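Local coordinates for Rab5 protein, putative (Plasmodium falciparum, PDB 3CLV) that is a Ras-like small G protein, probably of the Rab branch, that holds guanosine-5'-diphosphate in a P-loop nucleotide pocket, at residues V153-D158 with T189-I194; C119-F124 with Y196-E201; S22-L27 with S43-V48. All blocks are in the same frame, centred on the assembly; numbering follows the deposited sequence.

Contact 1 (V153-D158 with T189-I194); sequences VANKID and TNIKNI. With GDP (guanosine-5'-diphosphate), chain D.
With Val153 CG2 anti to the carbonyl carbon and Ile194 extended as far as CD1 (chi2 168°), the valine methyl meets the isoleucine tip at 4.1 Å from CG2 to CD1, the two side chains crossing at about a right angle. Here strand 149-155 ends at Asn155, the first residue of Asn155-Lys156-Ile157-Asp158, the NKxD motif by which Ras-like proteins recognise guanine. Both Val153 and Ile194 also pack on Ile121 in the core, where aliphatic residues fit. Farther along, Ile157, its CG1 wedged between backbone N and carbonyl carbon (chi1 65°), sends CD1 to within 4.1 Å of Thr189 CG2, joining the motif to the loop that leads into helix 191-206. The amide of Asn155 is gripped by the protein: OD1 accepts from Thr183 OG1 and Ala185 N, while ND2 donates to Val18 O. Asp158 offers two acceptors to two N-H donors of the base, OD1 taking GDP N2 at 2.8 Å and OD2 taking GDP N1 at 2.6 Å in a nearly straight bond (174°). Lys156 stretches its methylenes along the purine, CG lying 3.5 Å from GDP C6, until NZ reaches GDP O4' at 3.0 Å.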
# COMPACT_ATOMS: atom_id res chain seq x y z
N VAL A 153 7.26 -14.87 -14.03
CA VAL A 153 8.31 -14.39 -14.94
C VAL A 153 9.54 -15.28 -14.82
O VAL A 153 10.12 -15.43 -13.73
CB VAL A 153 8.70 -12.89 -14.70
CG1 VAL A 153 9.92 -12.46 -15.57
CG2 VAL A 153 7.51 -11.97 -14.96
N ALA A 154 9.92 -15.88 -15.95
CA ALA A 154 11.14 -16.68 -16.04
C ALA A 154 12.26 -15.77 -16.52
O ALA A 154 12.42 -15.56 -17.73
CB ALA A 154 10.94 -17.86 -17.00
N ASN A 155 13.01 -15.20 -15.58
CA ASN A 155 14.08 -14.28 -15.94
C ASN A 155 15.45 -14.98 -16.17
O ASN A 155 15.67 -16.09 -15.69
CB ASN A 155 14.20 -13.14 -14.90
CG ASN A 155 15.06 -11.97 -15.39
OD1 ASN A 155 14.89 -11.46 -16.49
ND2 ASN A 155 15.95 -11.50 -14.51
N LYS A 156 16.33 -14.29 -16.90
CA LYS A 156 17.72 -14.73 -17.17
C LYS A 156 17.83 -15.78 -18.28
O LYS A 156 18.78 -16.57 -18.31
CB LYS A 156 18.44 -15.20 -15.91
CG LYS A 156 18.36 -14.19 -14.74
CD LYS A 156 19.57 -14.38 -13.84
CE LYS A 156 19.36 -13.76 -12.46
NZ LYS A 156 20.60 -13.82 -11.62
N ILE A 157 16.87 -15.77 -19.20
CA ILE A 157 16.85 -16.74 -20.30
C ILE A 157 18.08 -16.61 -21.21
O ILE A 157 18.39 -17.55 -21.95
CB ILE A 157 15.55 -16.68 -21.14
CG1 ILE A 157 15.42 -15.33 -21.85
CG2 ILE A 157 14.34 -17.07 -20.25
CD1 ILE A 157 14.30 -15.24 -22.85
N ASP A 158 18.77 -15.47 -21.15
CA ASP A 158 20.03 -15.27 -21.88
C ASP A 158 21.14 -16.23 -21.42
O ASP A 158 22.11 -16.45 -22.15
CB ASP A 158 20.52 -13.84 -21.71
CG ASP A 158 20.81 -13.50 -20.28
OD1 ASP A 158 21.94 -13.77 -19.82
OD2 ASP A 158 19.90 -12.99 -19.60
N THR A 189 14.97 -8.56 -23.50
CA THR A 189 13.93 -9.43 -24.06
C THR A 189 12.67 -9.53 -23.18
O THR A 189 12.75 -9.98 -22.04
CB THR A 189 14.49 -10.85 -24.32
OG1 THR A 189 15.56 -10.75 -25.27
CG2 THR A 189 13.41 -11.77 -24.87
N ASN A 190 11.53 -9.10 -23.73
CA ASN A 190 10.19 -9.30 -23.10
C ASN A 190 9.95 -8.53 -21.80
O ASN A 190 8.94 -8.75 -21.12
CB ASN A 190 9.89 -10.81 -22.89
CG ASN A 190 9.37 -11.49 -24.15
OD1 ASN A 190 8.91 -10.84 -25.09
ND2 ASN A 190 9.41 -12.81 -24.16
N ILE A 191 10.86 -7.62 -21.47
CA ILE A 191 10.72 -6.82 -20.25
C ILE A 191 9.50 -5.91 -20.29
O ILE A 191 8.67 -5.97 -19.38
CB ILE A 191 12.02 -6.03 -19.91
CG1 ILE A 191 13.18 -7.00 -19.70
CG2 ILE A 191 11.81 -5.07 -18.70
CD1 ILE A 191 13.05 -7.95 -18.47
N LYS A 192 9.37 -5.10 -21.35
CA LYS A 192 8.19 -4.26 -21.54
C LYS A 192 6.94 -5.12 -21.67
O LYS A 192 5.87 -4.74 -21.18
CB LYS A 192 8.32 -3.34 -22.77
CG LYS A 192 9.32 -2.18 -22.64
CD LYS A 192 9.21 -1.32 -23.91
CE LYS A 192 10.55 -0.83 -24.43
NZ LYS A 192 10.73 0.63 -24.11
N ASN A 193 7.11 -6.29 -22.29
CA ASN A 193 6.00 -7.21 -22.54
C ASN A 193 5.37 -7.74 -21.24
O ASN A 193 4.19 -8.07 -21.21
CB ASN A 193 6.44 -8.38 -23.44
CG ASN A 193 6.54 -8.00 -24.93
OD1 ASN A 193 5.86 -7.11 -25.42
ND2 ASN A 193 7.37 -8.74 -25.67
N ILE A 194 6.15 -7.80 -20.16
CA ILE A 194 5.55 -8.14 -18.86
C ILE A 194 4.34 -7.23 -18.62
O ILE A 194 3.26 -7.67 -18.27
CB ILE A 194 6.54 -7.93 -17.68
CG1 ILE A 194 7.72 -8.91 -17.75
CG2 ILE A 194 5.80 -8.03 -16.32
CD1 ILE A 194 8.90 -8.55 -16.78
PB GDP D . 17.03 -8.91 -7.26
O1B GDP D . 16.58 -7.48 -7.26
O2B GDP D . 17.68 -9.27 -5.95
O3B GDP D . 15.91 -9.88 -7.53
O3A GDP D . 18.10 -9.18 -8.45
PA GDP D . 19.10 -8.07 -9.10
O1A GDP D . 19.92 -7.39 -8.01
O2A GDP D . 18.42 -7.13 -10.05
O5' GDP D . 20.09 -9.03 -9.94
C5' GDP D . 20.92 -10.01 -9.30
C4' GDP D . 22.08 -10.34 -10.26
O4' GDP D . 21.58 -11.00 -11.43
C3' GDP D . 22.87 -9.13 -10.76
O3' GDP D . 24.22 -9.59 -10.84
C2' GDP D . 22.33 -8.87 -12.17
O2' GDP D . 23.28 -8.27 -13.06
C1' GDP D . 22.00 -10.29 -12.60
N9 GDP D . 20.87 -10.33 -13.54
C8 GDP D . 19.65 -9.78 -13.35
N7 GDP D . 18.86 -10.02 -14.42
C5 GDP D . 19.58 -10.76 -15.30
C6 GDP D . 19.35 -11.36 -16.63
O6 GDP D . 18.24 -11.23 -17.19
N1 GDP D . 20.37 -12.06 -17.20
C2 GDP D . 21.58 -12.22 -16.60
N2 GDP D . 22.54 -12.94 -17.24
N3 GDP D . 21.88 -11.68 -15.38
C4 GDP D . 20.92 -10.96 -14.70

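Contact 2 (C119-F124 with Y196-E201); sequences CAIVVF and YMLAEE
Glu200 N donates to Tyr196 O at 2.9 Å, a helical bond that closes the turn from which Leu198 reaches across to Cys119 and Ile121. The fold is the alpha/beta G domain of the Ras family, and here helix 191-206 lies against strand 119-125, an inner strand of the central sheet. Everything that crosses between the two segments is apolar. Cys119 and Ile121 stand two apart on the strand and therefore face the same side of the sheet, whereas Ala120 and Val122 turn to the opposite side and pack against Leu142 of helix 129-145. The small Cys119 is consistent with the close approach of the backbones, 7.4 Å between Cys119 CA and Leu198 CA. Ile121 is bulkier and fills its surroundings on several sides, its side chain also touching Leu12, Ile151 and Val153. Leu198 enters with CG anti to its carbonyl carbon (chi1 -73°), and its forked end straddles two strand residues. A branched leucine suits this place because a single side chain can serve both. One branch, CD2, comes 4.0 Å from Cys119 SG and lies almost as close to Cys119 CB. The other, CD1, rests 3.8 Å from Ile121 CG1, and Ile121 CD1 is 4.0 Å from that same Leu198 CD1.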
# COMPACT_ATOMS: atom_id res chain seq x y z
N CYS A 119 -1.94 -6.27 -9.37
CA CYS A 119 -1.09 -7.23 -10.06
C CYS A 119 0.02 -7.74 -9.17
O CYS A 119 0.50 -7.03 -8.29
CB CYS A 119 -0.44 -6.59 -11.29
SG CYS A 119 -1.59 -5.92 -12.47
N ALA A 120 0.45 -8.97 -9.42
CA ALA A 120 1.63 -9.51 -8.79
C ALA A 120 2.52 -10.09 -9.87
O ALA A 120 2.07 -10.92 -10.68
CB ALA A 120 1.26 -10.57 -7.74
N ILE A 121 3.76 -9.61 -9.89
CA ILE A 121 4.79 -10.13 -10.77
C ILE A 121 5.71 -11.02 -9.95
O ILE A 121 6.46 -10.54 -9.08
CB ILE A 121 5.63 -9.00 -11.43
CG1 ILE A 121 4.75 -8.00 -12.17
CG2 ILE A 121 6.70 -9.58 -12.39
CD1 ILE A 121 5.53 -6.71 -12.60
N VAL A 122 5.65 -12.33 -10.21
CA VAL A 122 6.44 -13.30 -9.43
C VAL A 122 7.57 -13.81 -10.31
O VAL A 122 7.33 -14.51 -11.31
CB VAL A 122 5.59 -14.48 -8.88
CG1 VAL A 122 6.44 -15.31 -7.91
CG2 VAL A 122 4.35 -13.96 -8.15
N VAL A 123 8.80 -13.45 -9.95
CA VAL A 123 9.96 -13.66 -10.80
C VAL A 123 10.81 -14.81 -10.26
O VAL A 123 10.98 -14.94 -9.06
CB VAL A 123 10.84 -12.35 -10.86
CG1 VAL A 123 12.03 -12.52 -11.81
CG2 VAL A 123 9.99 -11.16 -11.24
N PHE A 124 11.34 -15.64 -11.15
CA PHE A 124 12.36 -16.61 -10.77
C PHE A 124 13.48 -16.58 -11.81
O PHE A 124 13.37 -15.91 -12.85
CB PHE A 124 11.76 -18.02 -10.56
CG PHE A 124 11.35 -18.71 -11.86
CD1 PHE A 124 10.10 -18.47 -12.43
CD2 PHE A 124 12.21 -19.60 -12.49
CE1 PHE A 124 9.72 -19.08 -13.62
CE2 PHE A 124 11.85 -20.22 -13.70
CZ PHE A 124 10.59 -19.96 -14.26
N TYR A 196 2.90 -5.15 -20.80
CA TYR A 196 1.92 -5.16 -21.91
C TYR A 196 0.84 -6.19 -21.60
O TYR A 196 -0.36 -5.90 -21.73
CB TYR A 196 2.57 -5.49 -23.26
CG TYR A 196 3.52 -4.43 -23.80
CD1 TYR A 196 3.57 -3.15 -23.24
CD2 TYR A 196 4.36 -4.70 -24.88
CE1 TYR A 196 4.46 -2.18 -23.73
CE2 TYR A 196 5.24 -3.75 -25.37
CZ TYR A 196 5.28 -2.50 -24.79
OH TYR A 196 6.15 -1.54 -25.29
N MET A 197 1.28 -7.39 -21.21
CA MET A 197 0.41 -8.51 -20.86
C MET A 197 -0.49 -8.18 -19.68
O MET A 197 -1.71 -8.43 -19.72
CB MET A 197 1.24 -9.76 -20.58
CG MET A 197 1.92 -10.39 -21.84
SD MET A 197 2.83 -11.91 -21.46
CE MET A 197 1.50 -13.07 -21.23
N LEU A 198 0.10 -7.60 -18.63
CA LEU A 198 -0.65 -7.14 -17.46
C LEU A 198 -1.69 -6.09 -17.82
O LEU A 198 -2.83 -6.18 -17.38
CB LEU A 198 0.28 -6.58 -16.38
CG LEU A 198 1.11 -7.60 -15.59
CD1 LEU A 198 2.05 -6.87 -14.61
CD2 LEU A 198 0.19 -8.58 -14.86
N ALA A 199 -1.27 -5.08 -18.58
CA ALA A 199 -2.17 -4.01 -18.99
C ALA A 199 -3.35 -4.55 -19.84
O ALA A 199 -4.51 -4.15 -19.62
CB ALA A 199 -1.40 -2.90 -19.73
N GLU A 200 -3.06 -5.45 -20.78
CA GLU A 200 -4.12 -6.13 -21.56
C GLU A 200 -5.14 -6.82 -20.63
O GLU A 200 -6.35 -6.70 -20.80
CB GLU A 200 -3.52 -7.15 -22.54
CG GLU A 200 -2.71 -6.51 -23.68
CD GLU A 200 -1.82 -7.50 -24.43
OE1 GLU A 200 -1.55 -8.62 -23.94
OE2 GLU A 200 -1.35 -7.14 -25.53
N GLU A 201 -4.62 -7.54 -19.63
CA GLU A 201 -5.45 -8.21 -18.66
C GLU A 201 -6.26 -7.24 -17.76
O GLU A 201 -7.43 -7.49 -17.48
CB GLU A 201 -4.58 -9.15 -17.82
CG GLU A 201 -5.36 -10.23 -17.10
CD GLU A 201 -6.02 -11.23 -18.05
OE1 GLU A 201 -5.54 -11.46 -19.19
OE2 GLU A 201 -7.03 -11.80 -17.61

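Contact 3 (S22-L27 with S43-V48); sequences SIVLRL and SFCTYV. With GDP (guanosine-5'-diphosphate), chain D.
Over one face of the Tyr47 ring sits Leu27 CD1, 3.6 Å from the ring centroid and 12° off the normal, a CH-pi contact aimed at the middle of the ring. The second leucine branch overlaps the root of the same side chain, with CD2 3.7 Å from Tyr47 CG; a forked leucine suits the place because it can cover the flat ring at both its centre and its CB end. At the hydroxyl end Lys192 of helix 191-206 packs against the tyrosine. Leu27 has CG anti to the backbone N (chi1 -180°), which carries its fork over the ring face. The pair joins helix 20-29, which follows the P-loop of this Ras-like fold, to strand 43-50 at the edge of the sheet; the loop between them corresponds to the first switch region of Ras relatives. One turn earlier, Val24 CG1 lies 3.7 Å from Cys45 SG, but Cys45 was modelled in two conformers, so this approach is doubtful. On the reverse of the strand, Phe44 and Thr46 pack on Arg115 of the second subunit. Ser22, nearer the helix start, gives one phosphate oxygen two donors: its backbone N is 2.9 Å and its OG 2.7 Å from GDP O2A.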
# COMPACT_ATOMS: atom_id res chain seq x y z
N SER A 22 16.85 -5.38 -11.67
CA SER A 22 17.26 -5.34 -13.07
C SER A 22 16.08 -5.18 -14.03
O SER A 22 16.15 -4.42 -15.00
CB SER A 22 18.11 -6.55 -13.42
OG SER A 22 19.28 -6.59 -12.60
N ILE A 23 14.98 -5.89 -13.75
CA ILE A 23 13.76 -5.68 -14.52
C ILE A 23 13.32 -4.21 -14.44
O ILE A 23 12.98 -3.61 -15.46
CB ILE A 23 12.62 -6.64 -14.06
CG1 ILE A 23 12.98 -8.09 -14.41
CG2 ILE A 23 11.25 -6.25 -14.68
CD1 ILE A 23 12.09 -9.14 -13.70
N VAL A 24 13.32 -3.64 -13.23
CA VAL A 24 12.96 -2.23 -13.05
C VAL A 24 13.94 -1.28 -13.78
O VAL A 24 13.52 -0.32 -14.40
CB VAL A 24 12.84 -1.86 -11.54
CG1 VAL A 24 12.83 -0.31 -11.32
CG2 VAL A 24 11.62 -2.52 -10.92
N LEU A 25 15.24 -1.56 -13.69
CA LEU A 25 16.21 -0.66 -14.33
C LEU A 25 16.09 -0.66 -15.86
O LEU A 25 16.17 0.40 -16.51
CB LEU A 25 17.63 -1.01 -13.90
CG LEU A 25 18.68 0.02 -14.34
CD1 LEU A 25 18.45 1.35 -13.59
CD2 LEU A 25 20.05 -0.53 -14.07
N ARG A 26 15.92 -1.85 -16.42
CA ARG A 26 15.77 -2.06 -17.86
C ARG A 26 14.46 -1.42 -18.30
O ARG A 26 14.42 -0.67 -19.27
CB ARG A 26 15.77 -3.56 -18.17
CG ARG A 26 15.65 -3.95 -19.62
CD ARG A 26 17.04 -4.19 -20.17
NE ARG A 26 17.50 -3.06 -20.92
CZ ARG A 26 18.66 -2.98 -21.54
NH1 ARG A 26 19.55 -3.97 -21.49
NH2 ARG A 26 18.93 -1.88 -22.21
N LEU A 27 13.39 -1.68 -17.54
CA LEU A 27 12.08 -1.11 -17.84
C LEU A 27 12.09 0.42 -17.84
O LEU A 27 11.61 1.04 -18.80
CB LEU A 27 11.01 -1.65 -16.89
CG LEU A 27 9.60 -1.11 -17.14
CD1 LEU A 27 9.01 -1.82 -18.36
CD2 LEU A 27 8.74 -1.29 -15.89
N SER A 43 11.53 0.37 -2.18
CA SER A 43 11.81 0.44 -3.61
C SER A 43 10.52 0.57 -4.43
O SER A 43 9.78 -0.41 -4.55
CB SER A 43 12.60 -0.80 -4.04
OG SER A 43 12.98 -0.74 -5.40
N PHE A 44 10.26 1.76 -4.96
CA PHE A 44 9.08 2.02 -5.79
C PHE A 44 9.45 2.64 -7.13
O PHE A 44 10.46 3.35 -7.24
CB PHE A 44 8.12 3.02 -5.13
CG PHE A 44 7.86 2.77 -3.67
CD1 PHE A 44 7.08 1.69 -3.26
CD2 PHE A 44 8.34 3.67 -2.71
CE1 PHE A 44 6.81 1.48 -1.89
CE2 PHE A 44 8.06 3.48 -1.35
CZ PHE A 44 7.29 2.39 -0.94
N CYS A 45 8.60 2.38 -8.12
CA CYS A 45 8.70 3.05 -9.42
C CYS A 45 7.35 2.99 -10.13
O CYS A 45 6.48 2.21 -9.78
CB CYS A 45 9.80 2.43 -10.30
SG CYS A 45 9.33 0.92 -11.17
N THR A 46 7.17 3.87 -11.12
CA THR A 46 5.94 3.85 -11.92
C THR A 46 6.25 3.57 -13.39
O THR A 46 7.38 3.74 -13.85
CB THR A 46 5.08 5.12 -11.72
OG1 THR A 46 5.79 6.27 -12.21
CG2 THR A 46 4.77 5.33 -10.25
N TYR A 47 5.24 3.11 -14.12
CA TYR A 47 5.40 2.83 -15.53
C TYR A 47 4.04 2.88 -16.18
O TYR A 47 3.05 2.38 -15.62
CB TYR A 47 6.06 1.46 -15.75
CG TYR A 47 6.34 1.18 -17.20
CD1 TYR A 47 7.36 1.86 -17.88
CD2 TYR A 47 5.58 0.25 -17.91
CE1 TYR A 47 7.63 1.62 -19.20
CE2 TYR A 47 5.84 -0.01 -19.25
CZ TYR A 47 6.88 0.68 -19.89
OH TYR A 47 7.16 0.47 -21.21
N VAL A 48 3.99 3.49 -17.36
CA VAL A 48 2.72 3.65 -18.06
C VAL A 48 2.75 2.84 -19.35
O VAL A 48 3.70 2.91 -20.12
CB VAL A 48 2.44 5.13 -18.37
CG1 VAL A 48 1.12 5.27 -19.12
CG2 VAL A 48 2.44 5.96 -17.10
PB GDP D . 17.03 -8.91 -7.26
O1B GDP D . 16.58 -7.48 -7.26
O2B GDP D . 17.68 -9.27 -5.95
O3B GDP D . 15.91 -9.88 -7.53
O3A GDP D . 18.10 -9.18 -8.45
PA GDP D . 19.10 -8.07 -9.10
O1A GDP D . 19.92 -7.39 -8.01
O2A GDP D . 18.42 -7.13 -10.05
O5' GDP D . 20.09 -9.03 -9.94
C5' GDP D . 20.92 -10.01 -9.30
C4' GDP D . 22.08 -10.34 -10.26
O4' GDP D . 21.58 -11.00 -11.43
C3' GDP D . 22.87 -9.13 -10.76
O3' GDP D . 24.22 -9.59 -10.84
C2' GDP D . 22.33 -8.87 -12.17
O2' GDP D . 23.28 -8.27 -13.06
C1' GDP D . 22.00 -10.29 -12.60
N9 GDP D . 20.87 -10.33 -13.54
C8 GDP D . 19.65 -9.78 -13.35
N7 GDP D . 18.86 -10.02 -14.42
C5 GDP D . 19.58 -10.76 -15.30
C6 GDP D . 19.35 -11.36 -16.63
O6 GDP D . 18.24 -11.23 -17.19
N1 GDP D . 20.37 -12.06 -17.20
C2 GDP D . 21.58 -12.22 -16.60
N2 GDP D . 22.54 -12.94 -17.24
N3 GDP D . 21.88 -11.68 -15.38
C4 GDP D . 20.92 -10.96 -14.70

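Overall arrangement
Along the chain contact 3 closes first, and contact 1 then falls within the loop that contact 2 closes. Contacts 1 and 2 share helix 191-206, and their strands, 149-155 and 119-125, are neighbours in the six-stranded sheet; the centres of the two contacts are about 11 Å apart. Val153 N lies 2.7 Å from Val122 O, a probable hydrogen bond between them. The centre of contact 3, on edge strand 43-50, is about 13 Å from those of the others. Helix 20-29 packs beside helix 191-206, where Ile194 CD1 is 3.9 Å from Ile23 CG2. Contacts 1 and 3 both touch GDP, one at the base and ribose, the other at the alpha phosphate, while contact 2 lies about 5 Å from the chain centre.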